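Long-range contacts in MdbA protein (Corynebacterium matruchotii ATCC 14266, PDB 6BO0), which is a DsbA-like thiol-disulfide oxidoreductase with a thioredoxin fold and probably forms disulfide bonds in exported proteins: residues Thr78-Asp83 / Lys160-Asn165; His89-Gly94 / Asp156-Ile161. All coordinates share one frame; numbering follows the deposited sequence. Where two conformers were deposited one is given.

Interaction 1 of 2, residues Thr78-Asp83 / Lys160-Asn165; sequences TMNFLD and KIADDN
Thr78 and Asn165 make a buried strand-end-to-helix contact, in which the chain leaving strand 72-78 of the thioredoxin-like sheet runs against one side of helix 155-172. The amide of Asn165 donates from ND2 to the backbone O of Thr78 (3.0 Å, 167° at the hydrogen); the acceptor lies nearly in the amide plane, while the donor sits tilted from the carbonyl plane. The same oxygen also receives a CA-H...O contact from Ala162 CA at 3.5 Å, so two groups one helical turn apart hold it. Ala162 CB presses on the amide of Asn80, closest to ND2 at 3.5 Å; Met79 CG lies 4.0 Å from Asn165 CB. With CG between its backbone N and carbonyl carbon (chi1 67°), Asn80 turns its amide to this methyl. One water lies 2.7 Å from both Asn80 OD1 and Asp163 OD1 and probably bridges them; another accepts from Asn80 ND2, which is also bonded to Asn91 OD1, and donates to Asp163 OD1. Asn165 OD1 is held by Ser26 and Arg77. Backbone bonds pair Met79 with Glu45 at the end of strand 39-45, Asn80 touches Ser90 of helix 89-103, and Met79 also reaches Leu169, further along helix 155-172.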
ATOM      1  N   THR A  78      -5.974   2.257  -0.497  1.00 10.60           N
ATOM      2  CA  THR A  78      -5.304   3.230  -1.327  1.00 10.74           C
ATOM      3  C   THR A  78      -6.296   4.179  -1.968  1.00 10.79           C
ATOM      4  O   THR A  78      -7.373   3.767  -2.378  1.00 11.42           O
ATOM      5  CB  THR A  78      -4.464   2.532  -2.398  1.00 11.71           C
ATOM      6  OG1 THR A  78      -3.731   1.469  -1.798  1.00 12.66           O
ATOM      7  CG2 THR A  78      -3.492   3.506  -3.097  1.00 11.88           C
ATOM      8  N   MET A  79      -5.880   5.451  -2.035  1.00 11.09           N
ATOM      9  CA  MET A  79      -6.642   6.539  -2.633  0.70 11.96           C
ATOM     10  C   MET A  79      -5.774   7.257  -3.663  1.00 11.73           C
ATOM     11  O   MET A  79      -4.572   7.003  -3.776  1.00 12.20           O
ATOM     12  CB  MET A  79      -7.161   7.499  -1.548  0.70 14.75           C
ATOM     13  CG  MET A  79      -8.162   6.796  -0.602  0.70 15.27           C
ATOM     14  SD  MET A  79      -9.049   7.864   0.506  0.70 17.19           S
ATOM     15  CE  MET A  79      -7.637   8.525   1.227  0.70 12.45           C
ATOM     16  N   ASN A  80      -6.407   8.143  -4.432  1.00 11.51           N
ATOM     17  CA  ASN A  80      -5.692   8.831  -5.504  1.00 11.84           C
ATOM     18  C   ASN A  80      -6.039  10.291  -5.654  1.00 12.14           C
ATOM     19  O   ASN A  80      -5.815  10.877  -6.712  1.00 13.50           O
ATOM     20  CB  ASN A  80      -5.918   8.102  -6.835  1.00 12.43           C
ATOM     21  CG  ASN A  80      -7.358   8.190  -7.284  1.00 13.79           C
ATOM     22  OD1 ASN A  80      -8.152   8.859  -6.627  1.00 14.27           O
ATOM     23  ND2 ASN A  80      -7.711   7.526  -8.378  1.00 13.78           N
ATOM     24  N   PHE A  81      -6.497  10.918  -4.581  1.00 13.10           N
ATOM     25  CA  PHE A  81      -6.885  12.336  -4.652  0.60 14.28           C
ATOM     26  C   PHE A  81      -5.756  13.293  -5.020  1.00 14.12           C
ATOM     27  O   PHE A  81      -6.008  14.352  -5.597  1.00 15.35           O
ATOM     28  CB  PHE A  81      -7.516  12.804  -3.326  0.60 17.55           C
ATOM     29  CG  PHE A  81      -8.999  12.517  -3.200  0.60 20.00           C
ATOM     30  CD1 PHE A  81      -9.600  11.440  -3.850  0.60 21.95           C
ATOM     31  CD2 PHE A  81      -9.799  13.335  -2.400  0.60 23.47           C
ATOM     32  CE1 PHE A  81     -10.969  11.210  -3.732  0.60 24.42           C
ATOM     33  CE2 PHE A  81     -11.156  13.102  -2.275  0.60 27.03           C
ATOM     34  CZ  PHE A  81     -11.744  12.042  -2.939  0.60 24.87           C
ATOM     35  N   LEU A  82      -4.511  12.922  -4.716  1.00 12.80           N
ATOM     36  CA  LEU A  82      -3.416  13.842  -5.054  1.00 13.20           C
ATOM     37  C   LEU A  82      -3.220  13.974  -6.555  1.00 13.72           C
ATOM     38  O   LEU A  82      -2.529  14.902  -6.996  1.00 15.52           O
ATOM     39  CB  LEU A  82      -2.130  13.446  -4.345  1.00 13.50           C
ATOM     40  CG  LEU A  82      -1.981  14.109  -2.967  1.00 15.92           C
ATOM     41  CD1 LEU A  82      -3.038  13.644  -1.968  1.00 17.17           C
ATOM     42  CD2 LEU A  82      -0.581  13.926  -2.428  1.00 16.75           C
ATOM     43  N   ASP A  83      -3.809  13.081  -7.352  1.00 12.71           N
ATOM     44  CA  ASP A  83      -3.727  13.253  -8.783  1.00 13.37           C
ATOM     45  C   ASP A  83      -4.735  14.295  -9.323  1.00 15.07           C
ATOM     46  O   ASP A  83      -4.691  14.610 -10.507  1.00 16.73           O
ATOM     47  CB  ASP A  83      -3.930  11.911  -9.531  1.00 13.72           C
ATOM     48  CG  ASP A  83      -2.703  11.008  -9.529  1.00 13.53           C
ATOM     49  OD1 ASP A  83      -1.647  11.384  -8.960  1.00 13.91           O
ATOM     50  OD2 ASP A  83      -2.823   9.916 -10.147  1.00 13.31           O
ATOM     51  N   LYS A 160     -11.561   2.345  -9.520  1.00 14.54           N
ATOM     52  CA  LYS A 160     -12.713   2.038  -8.673  1.00 15.31           C
ATOM     53  C   LYS A 160     -12.299   1.744  -7.228  1.00 14.70           C
ATOM     54  O   LYS A 160     -13.004   2.128  -6.293  1.00 15.89           O
ATOM     55  CB  LYS A 160     -13.526   0.867  -9.244  1.00 17.86           C
ATOM     56  CG  LYS A 160     -14.754   0.520  -8.399  1.00 19.58           C
ATOM     57  CD  LYS A 160     -15.731  -0.374  -9.131  1.00 22.43           C
ATOM     58  CE  LYS A 160     -16.592  -1.222  -8.214  1.00 29.03           C
ATOM     59  NZ  LYS A 160     -17.222  -0.540  -7.076  1.00 28.35           N
ATOM     60  N   ILE A 161     -11.205   1.008  -7.025  1.00 13.63           N
ATOM     61  CA  ILE A 161     -10.657   0.777  -5.655  1.00 13.98           C
ATOM     62  C   ILE A 161     -10.513   2.133  -4.939  1.00 12.26           C
ATOM     63  O   ILE A 161     -10.954   2.325  -3.802  1.00 12.35           O
ATOM     64  CB  ILE A 161      -9.221   0.096  -5.737  1.00 15.00           C
ATOM     65  CG1 ILE A 161      -9.260  -1.345  -6.262  1.00 17.85           C
ATOM     66  CG2 ILE A 161      -8.471   0.185  -4.390  1.00 16.73           C
ATOM     67  CD1 ILE A 161      -9.874  -2.348  -5.323  1.00 19.72           C
ATOM     68  N   ALA A 162      -9.841   3.068  -5.598  1.00 11.47           N
ATOM     69  CA  ALA A 162      -9.546   4.367  -5.003  1.00 12.22           C
ATOM     70  C   ALA A 162     -10.834   5.149  -4.707  1.00 12.08           C
ATOM     71  O   ALA A 162     -10.990   5.723  -3.623  1.00 13.05           O
ATOM     72  CB  ALA A 162      -8.646   5.149  -5.944  1.00 12.87           C
ATOM     73  N   ASP A 163     -11.754   5.157  -5.666  1.00 13.33           N
ATOM     74  CA  ASP A 163     -13.019   5.848  -5.444  1.00 14.04           C
ATOM     75  C   ASP A 163     -13.799   5.217  -4.287  1.00 14.09           C
ATOM     76  O   ASP A 163     -14.388   5.925  -3.457  1.00 15.15           O
ATOM     77  CB  ASP A 163     -13.886   5.797  -6.706  1.00 15.70           C
ATOM     78  CG  ASP A 163     -13.376   6.661  -7.842  1.00 17.83           C
ATOM     79  OD1 ASP A 163     -12.516   7.532  -7.636  1.00 20.06           O
ATOM     80  OD2 ASP A 163     -13.921   6.501  -8.972  1.00 21.25           O
ATOM     81  N   ASP A 164     -13.800   3.886  -4.240  1.00 13.35           N
ATOM     82  CA  ASP A 164     -14.507   3.172  -3.195  1.00 14.34           C
ATOM     83  C   ASP A 164     -13.915   3.450  -1.816  1.00 14.11           C
ATOM     84  O   ASP A 164     -14.650   3.598  -0.834  1.00 14.24           O
ATOM     85  CB  ASP A 164     -14.536   1.668  -3.481  1.00 15.39           C
ATOM     86  CG  ASP A 164     -15.472   1.301  -4.619  1.00 17.11           C
ATOM     87  OD1 ASP A 164     -16.252   2.167  -5.048  1.00 19.29           O
ATOM     88  OD2 ASP A 164     -15.431   0.134  -5.041  1.00 20.33           O
ATOM     89  N   ASN A 165     -12.587   3.520  -1.723  1.00 12.54           N
ATOM     90  CA  ASN A 165     -11.981   3.858  -0.439  1.00 12.41           C
ATOM     91  C   ASN A 165     -12.289   5.284  -0.018  1.00 12.83           C
ATOM     92  O   ASN A 165     -12.569   5.515   1.151  1.00 13.88           O
ATOM     93  CB  ASN A 165     -10.494   3.594  -0.485  1.00 11.60           C
ATOM     94  CG  ASN A 165     -10.186   2.117  -0.455  1.00 11.78           C
ATOM     95  OD1 ASN A 165     -10.882   1.353   0.228  1.00 13.05           O
ATOM     96  ND2 ASN A 165      -9.164   1.696  -1.182  1.00 11.54           N
TER
HETATM   97  O   HOH W   1      -9.351   8.115  -3.843  1.00 14.75           O
HETATM   98  O   HOH W   2     -10.828   9.078  -6.185  1.00 21.36           O
HETATM   99  O   HOH W   3     -10.495   7.160  -9.145  1.00 22.49           O

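Interaction 2 of 2, residues His89-Gly94 / Asp156-Ile161; sequences HSNKAG and DEFKKI
Phe158 reaches from helix 155-172 to the first turns of helix 89-103 and lays its ring against Gly94. The short axes approach to 9.9 Å, with 113° between their N-to-C directions, and the ring spans much of that gap. From CB, which points at the opposing helix, the side chain leaves with CG anti to the backbone N (chi1 178°), and this carries the ring straight across. CG lies 4.1 Å from Gly94 C. The Gly94 carbonyl lies over one ring face, above the CD1-CE1 side, with Gly94 O 3.6 Å from CD1. At the CD2-CE2 edge, near the ring plane, comes Asn91 OD1, 3.8 Å from CE2; the backbone O and CA of Asn91 lie off the plane, toward the Gly94 side. CZ, at the tip, lies beneath Gly94 CA, 3.6 Å away. That CA stands over the same face as the carbonyl, 4.0 Å from the centroid, in a CH-pi contact. Without a side chain at Gly94, the ring can settle directly on the backbone.

The amide plane of Asn91 is almost perpendicular to the ring. Lys159 touches this amide through CG, 4.1 Å from Asn91 OD1. Asp83 OD2, from the preceding loop, accepts from Asn91 ND2 and, with the bond from Asn80 at the other end, fixes the rotation of the amide.

No hydrogen bond or salt bridge crosses between the two segments. Cohesion here therefore comes from dispersion and from weakly polar aromatic contacts: the C-H edge of Phe158 faces the partly negative Asn91 OD1, while its pi face takes the Gly94 C-H. For that buried oxygen the ring edge is a supplement to the hydrogen bond that satisfies it.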
ATOM      1  N   HIS A  89       0.782  10.156 -10.747  1.00 11.23           N
ATOM      2  CA  HIS A  89       1.594   9.281  -9.954  1.00 10.86           C
ATOM      3  C   HIS A  89       0.797   8.422  -8.988  1.00 10.28           C
ATOM      4  O   HIS A  89       1.085   7.237  -8.787  1.00 10.46           O
ATOM      5  CB  HIS A  89       2.653  10.071  -9.187  1.00 11.49           C
ATOM      6  CG  HIS A  89       3.646   9.192  -8.524  1.00 10.86           C
ATOM      7  ND1 HIS A  89       4.666   8.588  -9.231  1.00 11.50           N
ATOM      8  CD2 HIS A  89       3.760   8.808  -7.232  1.00 11.19           C
ATOM      9  CE1 HIS A  89       5.362   7.851  -8.383  1.00 11.74           C
ATOM     10  NE2 HIS A  89       4.829   7.959  -7.171  1.00 11.33           N
ATOM     11  N   SER A  90      -0.205   9.027  -8.352  1.00 10.44           N
ATOM     12  CA  SER A  90      -0.960   8.259  -7.365  1.00 10.24           C
ATOM     13  C   SER A  90      -1.665   7.067  -7.999  1.00 10.26           C
ATOM     14  O   SER A  90      -1.730   5.968  -7.421  1.00 10.55           O
ATOM     15  CB  SER A  90      -1.965   9.132  -6.628  1.00 10.88           C
ATOM     16  OG  SER A  90      -1.312  10.212  -5.972  1.00 11.55           O
ATOM     17  N   ASN A  91      -2.196   7.285  -9.209  1.00 10.57           N
ATOM     18  CA  ASN A  91      -2.826   6.210  -9.958  1.00 11.11           C
ATOM     19  C   ASN A  91      -1.824   5.193 -10.484  1.00 10.76           C
ATOM     20  O   ASN A  91      -2.084   3.982 -10.423  1.00 11.11           O
ATOM     21  CB  ASN A  91      -3.627   6.784 -11.121  1.00 11.67           C
ATOM     22  CG  ASN A  91      -5.016   7.207 -10.681  1.00 13.74           C
ATOM     23  OD1 ASN A  91      -5.870   6.354 -10.426  1.00 17.15           O
ATOM     24  ND2 ASN A  91      -5.245   8.508 -10.561  1.00 14.28           N
ATOM     25  N   LYS A  92      -0.709   5.646 -11.027  1.00 10.19           N
ATOM     26  CA  LYS A  92       0.263   4.696 -11.592  1.00 10.30           C
ATOM     27  C   LYS A  92       0.891   3.837 -10.495  1.00  9.98           C
ATOM     28  O   LYS A  92       0.944   2.607 -10.599  1.00 10.03           O
ATOM     29  CB  LYS A  92       1.308   5.430 -12.416  1.00 11.09           C
ATOM     30  CG  LYS A  92       0.738   6.127 -13.666  1.00 11.90           C
ATOM     31  CD  LYS A  92       1.691   7.151 -14.253  1.00 14.59           C
ATOM     32  CE  LYS A  92       0.997   8.063 -15.232  1.00 17.41           C
ATOM     33  NZ  LYS A  92       1.930   9.087 -15.760  1.00 20.27           N
ATOM     34  N   ALA A  93       1.377   4.483  -9.460  1.00  9.33           N
ATOM     35  CA  ALA A  93       1.950   3.761  -8.327  1.00  9.94           C
ATOM     36  C   ALA A  93       0.911   2.874  -7.661  1.00  9.29           C
ATOM     37  O   ALA A  93       1.202   1.724  -7.330  1.00  9.17           O
ATOM     38  CB  ALA A  93       2.554   4.735  -7.332  1.00 10.38           C
ATOM     39  N   GLY A  94      -0.300   3.409  -7.466  1.00  9.38           N
ATOM     40  CA  GLY A  94      -1.331   2.620  -6.853  1.00  9.68           C
ATOM     41  C   GLY A  94      -1.714   1.412  -7.684  1.00  9.62           C
ATOM     42  O   GLY A  94      -1.893   0.310  -7.155  1.00 10.11           O
ATOM     43  N   ASP A 156      -8.097   0.407 -14.592  1.00 14.41           N
ATOM     44  CA  ASP A 156      -9.480   0.782 -14.387  1.00 16.20           C
ATOM     45  C   ASP A 156     -10.036   0.196 -13.088  1.00 15.14           C
ATOM     46  O   ASP A 156     -10.785   0.864 -12.370  1.00 16.96           O
ATOM     47  CB  ASP A 156     -10.293   0.384 -15.606  1.00 21.20           C
ATOM     48  CG  ASP A 156      -9.979   1.264 -16.837  1.00 24.65           C
ATOM     49  OD1 ASP A 156      -9.307   2.320 -16.698  1.00 31.12           O
ATOM     50  OD2 ASP A 156     -10.414   0.903 -17.942  1.00 35.80           O
ATOM     51  N   GLU A 157      -9.667  -1.040 -12.775  1.00 14.31           N
ATOM     52  CA  GLU A 157     -10.057  -1.650 -11.511  1.00 14.79           C
ATOM     53  C   GLU A 157      -9.548  -0.802 -10.343  1.00 13.96           C
ATOM     54  O   GLU A 157     -10.266  -0.550  -9.369  1.00 14.07           O
ATOM     55  CB  GLU A 157      -9.499  -3.045 -11.471  1.00 15.91           C
ATOM     56  CG  GLU A 157      -9.948  -3.907 -10.312  1.00 19.18           C
ATOM     57  CD  GLU A 157      -9.710  -5.388 -10.586  1.00 19.68           C
ATOM     58  OE1 GLU A 157     -10.157  -5.889 -11.636  1.00 24.70           O
ATOM     59  OE2 GLU A 157      -9.108  -6.072  -9.764  1.00 21.55           O
ATOM     60  N   PHE A 158      -8.311  -0.324 -10.455  1.00 12.74           N
ATOM     61  CA  PHE A 158      -7.732   0.496  -9.414  1.00 12.64           C
ATOM     62  C   PHE A 158      -8.464   1.830  -9.267  1.00 13.38           C
ATOM     63  O   PHE A 158      -8.644   2.322  -8.163  1.00 13.21           O
ATOM     64  CB  PHE A 158      -6.232   0.730  -9.640  1.00 13.78           C
ATOM     65  CG  PHE A 158      -5.661   1.627  -8.569  1.00 12.15           C
ATOM     66  CD1 PHE A 158      -5.413   1.123  -7.294  1.00 13.13           C
ATOM     67  CD2 PHE A 158      -5.523   2.984  -8.781  1.00 13.40           C
ATOM     68  CE1 PHE A 158      -5.008   1.964  -6.271  1.00 13.80           C
ATOM     69  CE2 PHE A 158      -5.123   3.829  -7.754  1.00 13.19           C
ATOM     70  CZ  PHE A 158      -4.875   3.312  -6.499  1.00 13.81           C
ATOM     71  N   LYS A 159      -8.892   2.437 -10.374  1.00 13.70           N
ATOM     72  CA  LYS A 159      -9.672   3.679 -10.267  0.60 15.36           C
ATOM     73  C   LYS A 159     -10.882   3.473  -9.351  1.00 14.36           C
ATOM     74  O   LYS A 159     -11.207   4.335  -8.509  1.00 15.10           O
ATOM     75  CB  LYS A 159     -10.121   4.181 -11.641  0.60 18.66           C
ATOM     76  CG  LYS A 159      -9.009   4.766 -12.506  0.60 22.33           C
ATOM     77  CD  LYS A 159      -9.559   5.276 -13.833  0.60 31.23           C
ATOM     78  CE  LYS A 159      -8.530   5.203 -14.954  0.60 34.60           C
ATOM     79  NZ  LYS A 159      -9.021   5.898 -16.174  0.60 40.73           N
ATOM     80  N   LYS A 160     -11.561   2.345  -9.520  1.00 14.54           N
ATOM     81  CA  LYS A 160     -12.713   2.038  -8.673  1.00 15.31           C
ATOM     82  C   LYS A 160     -12.299   1.744  -7.228  1.00 14.70           C
ATOM     83  O   LYS A 160     -13.004   2.128  -6.293  1.00 15.89           O
ATOM     84  CB  LYS A 160     -13.526   0.867  -9.244  1.00 17.86           C
ATOM     85  CG  LYS A 160     -14.754   0.520  -8.399  1.00 19.58           C
ATOM     86  CD  LYS A 160     -15.731  -0.374  -9.131  1.00 22.43           C
ATOM     87  CE  LYS A 160     -16.592  -1.222  -8.214  1.00 29.03           C
ATOM     88  NZ  LYS A 160     -17.222  -0.540  -7.076  1.00 28.35           N
ATOM     89  N   ILE A 161     -11.205   1.008  -7.025  1.00 13.63           N
ATOM     90  CA  ILE A 161     -10.657   0.777  -5.655  1.00 13.98           C
ATOM     91  C   ILE A 161     -10.513   2.133  -4.939  1.00 12.26           C
ATOM     92  O   ILE A 161     -10.954   2.325  -3.802  1.00 12.35           O
ATOM     93  CB  ILE A 161      -9.221   0.096  -5.737  1.00 15.00           C
ATOM     94  CG1 ILE A 161      -9.260  -1.345  -6.262  1.00 17.85           C
ATOM     95  CG2 ILE A 161      -8.471   0.185  -4.390  1.00 16.73           C
ATOM     96  CD1 ILE A 161      -9.874  -2.348  -5.323  1.00 19.72           C
TER

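The centres of interactions 1 and 2 lie about 7 Å apart, on the same side of the chain's centre. Along the chain, 78-83 and 89-94 come first; both then meet helix 155-172, through overlapping segments that share Lys160 and Ile161. Their first segments are tied directly: Asp83 accepts from Ser90 N through OD1, at the start of helix 89-103. Thr78 CG2 also packs 3.7 Å from Phe158 CZ, joining the two contacts through their buried side chains. Helix 155-172 thus packs against both the end of strand 72-78 and the start of helix 89-103, where the helices inserted into the thioredoxin-like fold begin, an arrangement consistent with the DsbA family.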